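Local structure of Hut operon positive regulatory protein (Bacillus subtilis, 4H4L) at residues Y76-E81 against D119-S124; E55-K60 against L102-L107. The protein binds regulatory sequences on mRNA in the presence of histidine, suppressing transcription termination and so switching on the hut operon for histidine utilization. The protein carries 1 engineered substitution. All blocks are in the same frame, centred on the assembly; numbering follows the deposited sequence.

Interaction 1 of 2, residues Y76-E81 against D119-S124; sequences YHATME and DWIAVS. With ZN (zinc ion), chain N; HIS (histidine), chain M.
A78 and V123 meet where helix 70-87 packs on strand 120-130: the A78 methyl lies 3.6 Å from V123 CG2, and I121 CG2 reaches the same methyl at 4.0 Å. The short side chain of A78 is consistent with the close approach, the segment axes being 7.6 Å apart at a crossing angle of -40°. V123 has CG1 anti to its backbone N (chi1 -175°), which sets CG2 beside that N and against A78. T79 adds its hydroxyl oxygen, 3.9 Å from V123 CG1; this is mere packing, since OG1 hydrogen-bonds back to L75 O.

Zinc coordination and ligand packing occupy other sides of the helix. Zinc is bound by H77 NE2 at 2.1 Å and by NE2 of the bound histidine at 2.0 Å; H73 of the same helix and H138 of a neighbouring subunit complete the site. The Y76 ring is a floor for the amino acid, whose CA sits 3.1 Å above its centre. An alanine here would probably leave the ligand backbone without this aromatic floor and L96 O of that same neighbouring subunit without its hydroxyl partner.

Helix 70-87 thus rests on the four-stranded antiparallel sheet beside helix 47-60, whose I51 touches Y76 and T79. Strand 137-147 flanks strand 120-130 and touches A78 through N146; helix 9-17 packs on the sheet's other face, at A122 and S124.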
# COMPACT_ATOMS: atom_id res chain seq x y z
N TYR A 76 13.24 -13.61 5.92
CA TYR A 76 13.12 -12.38 5.20
C TYR A 76 11.68 -11.94 5.34
O TYR A 76 11.39 -10.83 5.84
CB TYR A 76 13.51 -12.51 3.75
CG TYR A 76 13.37 -11.20 3.03
CD1 TYR A 76 14.28 -10.14 3.25
CD2 TYR A 76 12.30 -10.98 2.14
CE1 TYR A 76 14.12 -8.91 2.60
CE2 TYR A 76 12.14 -9.78 1.48
CZ TYR A 76 13.03 -8.76 1.71
OH TYR A 76 12.83 -7.59 1.05
N HIS A 77 10.77 -12.84 5.00
CA HIS A 77 9.38 -12.51 4.98
C HIS A 77 8.77 -12.25 6.31
O HIS A 77 7.89 -11.39 6.41
CB HIS A 77 8.60 -13.54 4.20
CG HIS A 77 8.76 -13.37 2.72
ND1 HIS A 77 8.10 -12.45 2.02
CD2 HIS A 77 9.57 -14.03 1.82
CE1 HIS A 77 8.45 -12.51 0.74
NE2 HIS A 77 9.35 -13.49 0.60
N ALA A 78 9.24 -12.94 7.36
CA ALA A 78 8.64 -12.74 8.68
C ALA A 78 8.99 -11.35 9.17
O ALA A 78 8.21 -10.69 9.86
CB ALA A 78 9.14 -13.78 9.65
N THR A 79 10.16 -10.90 8.75
CA THR A 79 10.62 -9.57 9.04
C THR A 79 9.79 -8.52 8.33
O THR A 79 9.38 -7.56 9.00
CB THR A 79 12.09 -9.40 8.63
OG1 THR A 79 12.86 -10.40 9.29
CG2 THR A 79 12.60 -7.99 8.99
N MET A 80 9.55 -8.68 7.02
CA MET A 80 8.70 -7.73 6.25
C MET A 80 7.45 -7.53 7.04
O MET A 80 7.02 -6.40 7.30
CB MET A 80 8.22 -8.26 4.90
CG MET A 80 9.26 -8.37 3.82
SD MET A 80 9.34 -6.85 2.90
CE MET A 80 10.67 -6.09 3.84
N GLU A 81 6.86 -8.66 7.42
CA GLU A 81 5.63 -8.61 8.14
C GLU A 81 5.73 -7.83 9.45
O GLU A 81 4.87 -7.02 9.73
CB GLU A 81 5.04 -10.01 8.31
CG GLU A 81 4.03 -10.27 7.24
CD GLU A 81 3.61 -11.70 7.14
OE1 GLU A 81 3.83 -12.33 6.06
OE2 GLU A 81 3.02 -12.18 8.14
N ASP A 119 8.52 -26.32 12.58
CA ASP A 119 8.99 -25.05 13.10
C ASP A 119 8.25 -23.87 12.42
O ASP A 119 7.95 -23.91 11.22
CB ASP A 119 10.50 -24.92 12.87
CG ASP A 119 11.36 -25.60 13.95
OD1 ASP A 119 12.58 -25.75 13.70
OD2 ASP A 119 10.85 -25.95 15.03
N TRP A 120 7.98 -22.83 13.22
CA TRP A 120 7.47 -21.54 12.76
C TRP A 120 8.39 -20.50 13.33
O TRP A 120 9.13 -20.79 14.27
CB TRP A 120 6.03 -21.31 13.24
CG TRP A 120 5.05 -22.15 12.45
CD1 TRP A 120 5.00 -23.53 12.36
CD2 TRP A 120 3.97 -21.68 11.57
NE1 TRP A 120 4.00 -23.94 11.52
CE2 TRP A 120 3.34 -22.88 11.01
CE3 TRP A 120 3.47 -20.43 11.21
CZ2 TRP A 120 2.27 -22.82 10.13
CZ3 TRP A 120 2.39 -20.38 10.32
CH2 TRP A 120 1.81 -21.55 9.80
N ILE A 121 8.38 -19.29 12.77
CA ILE A 121 9.30 -18.24 13.27
C ILE A 121 8.55 -16.94 13.60
O ILE A 121 7.48 -16.69 13.07
CB ILE A 121 10.51 -18.05 12.33
CG1 ILE A 121 11.60 -17.21 12.99
CG2 ILE A 121 10.09 -17.48 10.99
CD1 ILE A 121 12.90 -17.23 12.21
N ALA A 122 9.10 -16.15 14.50
CA ALA A 122 8.41 -14.94 14.89
C ALA A 122 9.45 -13.89 15.05
O ALA A 122 10.41 -14.12 15.77
CB ALA A 122 7.66 -15.11 16.19
N VAL A 123 9.28 -12.78 14.34
CA VAL A 123 10.20 -11.67 14.41
C VAL A 123 9.43 -10.53 15.09
O VAL A 123 8.42 -10.09 14.57
CB VAL A 123 10.68 -11.31 13.01
CG1 VAL A 123 11.73 -10.23 13.07
CG2 VAL A 123 11.26 -12.54 12.32
N SER A 124 9.86 -10.12 16.28
CA SER A 124 9.08 -9.14 17.03
C SER A 124 9.92 -7.91 17.19
O SER A 124 11.08 -8.01 17.59
CB SER A 124 8.68 -9.69 18.42
OG SER A 124 7.89 -10.87 18.33
ZN ZN N . 9.82 -14.21 -1.37
N HIS M . 16.11 -9.94 0.17
CA HIS M . 14.94 -10.84 -0.02
C HIS M . 15.39 -12.22 0.20
O HIS M . 15.92 -12.44 1.28
CB HIS M . 14.32 -10.72 -1.41
CG HIS M . 12.97 -11.40 -1.53
ND1 HIS M . 11.88 -10.81 -2.11
CD2 HIS M . 12.55 -12.63 -1.08
CE1 HIS M . 10.84 -11.64 -2.04
NE2 HIS M . 11.27 -12.75 -1.41
OXT HIS M . 15.21 -13.10 -0.65

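Interaction 2 of 2, residues E55-K60 against L102-L107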
# COMPACT_ATOMS: atom_id res chain seq x y z
N GLU A 55 19.11 -10.62 10.16
CA GLU A 55 19.48 -11.83 9.41
C GLU A 55 20.76 -12.35 10.02
O GLU A 55 20.87 -13.54 10.38
CB GLU A 55 19.69 -11.51 7.94
CG GLU A 55 19.83 -12.72 7.03
CD GLU A 55 20.25 -12.36 5.60
OE1 GLU A 55 20.43 -11.16 5.28
OE2 GLU A 55 20.43 -13.27 4.78
N THR A 56 21.73 -11.44 10.17
CA THR A 56 23.02 -11.76 10.77
C THR A 56 22.89 -12.31 12.21
O THR A 56 23.44 -13.36 12.49
CB THR A 56 24.03 -10.60 10.65
OG1 THR A 56 24.16 -10.22 9.27
CG2 THR A 56 25.42 -11.03 11.15
N ALA A 57 22.15 -11.64 13.09
CA ALA A 57 22.00 -12.14 14.46
C ALA A 57 21.35 -13.52 14.55
O ALA A 57 21.72 -14.31 15.39
CB ALA A 57 21.28 -11.14 15.35
N SER A 58 20.38 -13.80 13.68
CA SER A 58 19.72 -15.11 13.67
C SER A 58 20.62 -16.19 13.06
O SER A 58 20.45 -17.39 13.32
CB SER A 58 18.41 -15.06 12.86
OG SER A 58 17.70 -13.85 13.06
N LYS A 59 21.56 -15.77 12.22
CA LYS A 59 22.52 -16.69 11.64
C LYS A 59 23.71 -16.97 12.57
O LYS A 59 24.14 -18.12 12.70
CB LYS A 59 23.02 -16.17 10.30
CG LYS A 59 22.14 -16.50 9.10
CD LYS A 59 22.35 -15.41 8.06
CE LYS A 59 22.45 -15.95 6.64
NZ LYS A 59 21.11 -16.32 6.09
N LYS A 60 24.26 -15.92 13.19
CA LYS A 60 25.39 -16.07 14.14
C LYS A 60 25.01 -16.99 15.28
O LYS A 60 25.74 -17.93 15.58
CB LYS A 60 25.89 -14.72 14.66
N LEU A 102 15.33 0.27 17.29
CA LEU A 102 14.60 -0.92 17.65
C LEU A 102 15.37 -1.81 18.62
O LEU A 102 16.56 -1.59 18.90
CB LEU A 102 14.16 -1.69 16.42
CG LEU A 102 13.13 -1.03 15.50
CD1 LEU A 102 12.82 -1.97 14.35
CD2 LEU A 102 11.84 -0.69 16.24
N ARG A 103 14.65 -2.76 19.19
CA ARG A 103 15.22 -3.96 19.77
C ARG A 103 14.38 -5.05 19.14
O ARG A 103 13.20 -4.82 18.91
CB ARG A 103 15.06 -3.96 21.29
CG ARG A 103 15.65 -5.21 21.96
CD ARG A 103 15.51 -5.24 23.49
NE ARG A 103 15.92 -6.54 24.05
CZ ARG A 103 15.67 -6.96 25.30
NH1 ARG A 103 15.00 -6.19 26.15
NH2 ARG A 103 16.09 -8.15 25.69
N PHE A 104 14.97 -6.21 18.87
CA PHE A 104 14.28 -7.35 18.26
C PHE A 104 14.46 -8.68 19.00
O PHE A 104 15.54 -8.99 19.54
CB PHE A 104 14.70 -7.51 16.77
CG PHE A 104 16.17 -7.74 16.57
CD1 PHE A 104 16.69 -9.04 16.49
CD2 PHE A 104 17.05 -6.66 16.46
CE1 PHE A 104 18.06 -9.25 16.32
CE2 PHE A 104 18.43 -6.86 16.27
CZ PHE A 104 18.94 -8.16 16.20
N ALA A 105 13.40 -9.46 19.01
CA ALA A 105 13.43 -10.82 19.49
C ALA A 105 13.14 -11.69 18.30
O ALA A 105 12.32 -11.28 17.46
CB ALA A 105 12.35 -11.00 20.52
N VAL A 106 13.79 -12.86 18.20
CA VAL A 106 13.45 -13.88 17.19
C VAL A 106 13.24 -15.26 17.80
O VAL A 106 14.17 -15.87 18.33
CB VAL A 106 14.52 -14.05 16.10
CG1 VAL A 106 14.04 -15.02 15.03
CG2 VAL A 106 14.92 -12.72 15.49
N LEU A 107 12.02 -15.78 17.70
CA LEU A 107 11.69 -17.10 18.21
C LEU A 107 11.46 -18.13 17.12
O LEU A 107 10.84 -17.81 16.10
CB LEU A 107 10.46 -17.04 19.11
CG LEU A 107 10.65 -17.07 20.62
CD1 LEU A 107 9.33 -17.45 21.27
CD2 LEU A 107 11.70 -18.08 21.04
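Two small residues, A57 and S58, bring the last turns of helix 47-60 against F104 and V106 of strand 99-109. Just before them, E55 faces elsewhere: its carboxylate takes a weak, long salt bridge one turn along the helix, K59 NZ to E55 OE2 at 3.4 Å, and its side chain packs on L97 of a neighbouring subunit.

A57 comes next and turns its methyl toward the strand. CB approaches the rim of the F104 ring close to the ring plane, 3.9 Å from CE1 and equally near CZ, so the meeting is edge-on rather than over a face. With CG between the backbone N and the carbonyl carbon (chi1 60°), the ring extends from the strand and brings its CE1-CZ edge to the A57 methyl.

S58, the residue whose CA is nearest the strand, 7.3 Å from the CA of V106, touches by its hydroxyl. OG lies 3.9 Å from V106 CG2, an oxygen against a methyl. The oxygen stands beside its own backbone N (chi1 -38°) and hydrogen-bonds to I54 O, a bond within the helix that satisfies this buried polar atom and lets it face an apolar strand residue.

Beyond S58, K59 N closes the helical turn on E55 O at 3.0 Å. I54 of the same helix also packs on F104 and V106, and V63 in the following loop bridges S58 and V106. Within the sheet, strand 99-109 runs antiparallel between strands 36-44 and 120-130, while A105 and L107 pack against helix 9-17.

How the interactions relate
The two contacts, with centres 10 Å apart, illustrate how one antiparallel sheet can carry two consecutive helices on one face. Their segments alternate along the chain: 55-60, 76-81, 102-107, then 119-124. Helix 47-60 and helix 70-87 come first, and the neighbouring strands 99-109 and 120-130 follow to receive them. Those strands join the contacts directly through probable backbone hydrogen bonds, A122 N to L107 O at 2.9 Å and S124 N to A105 O at 3.0 Å. Interaction 1 lies on the helix that carries H73 and H77 of the zinc site and part of a histidine pocket, whereas interaction 2 is structural packing; the shared sheet joins the two.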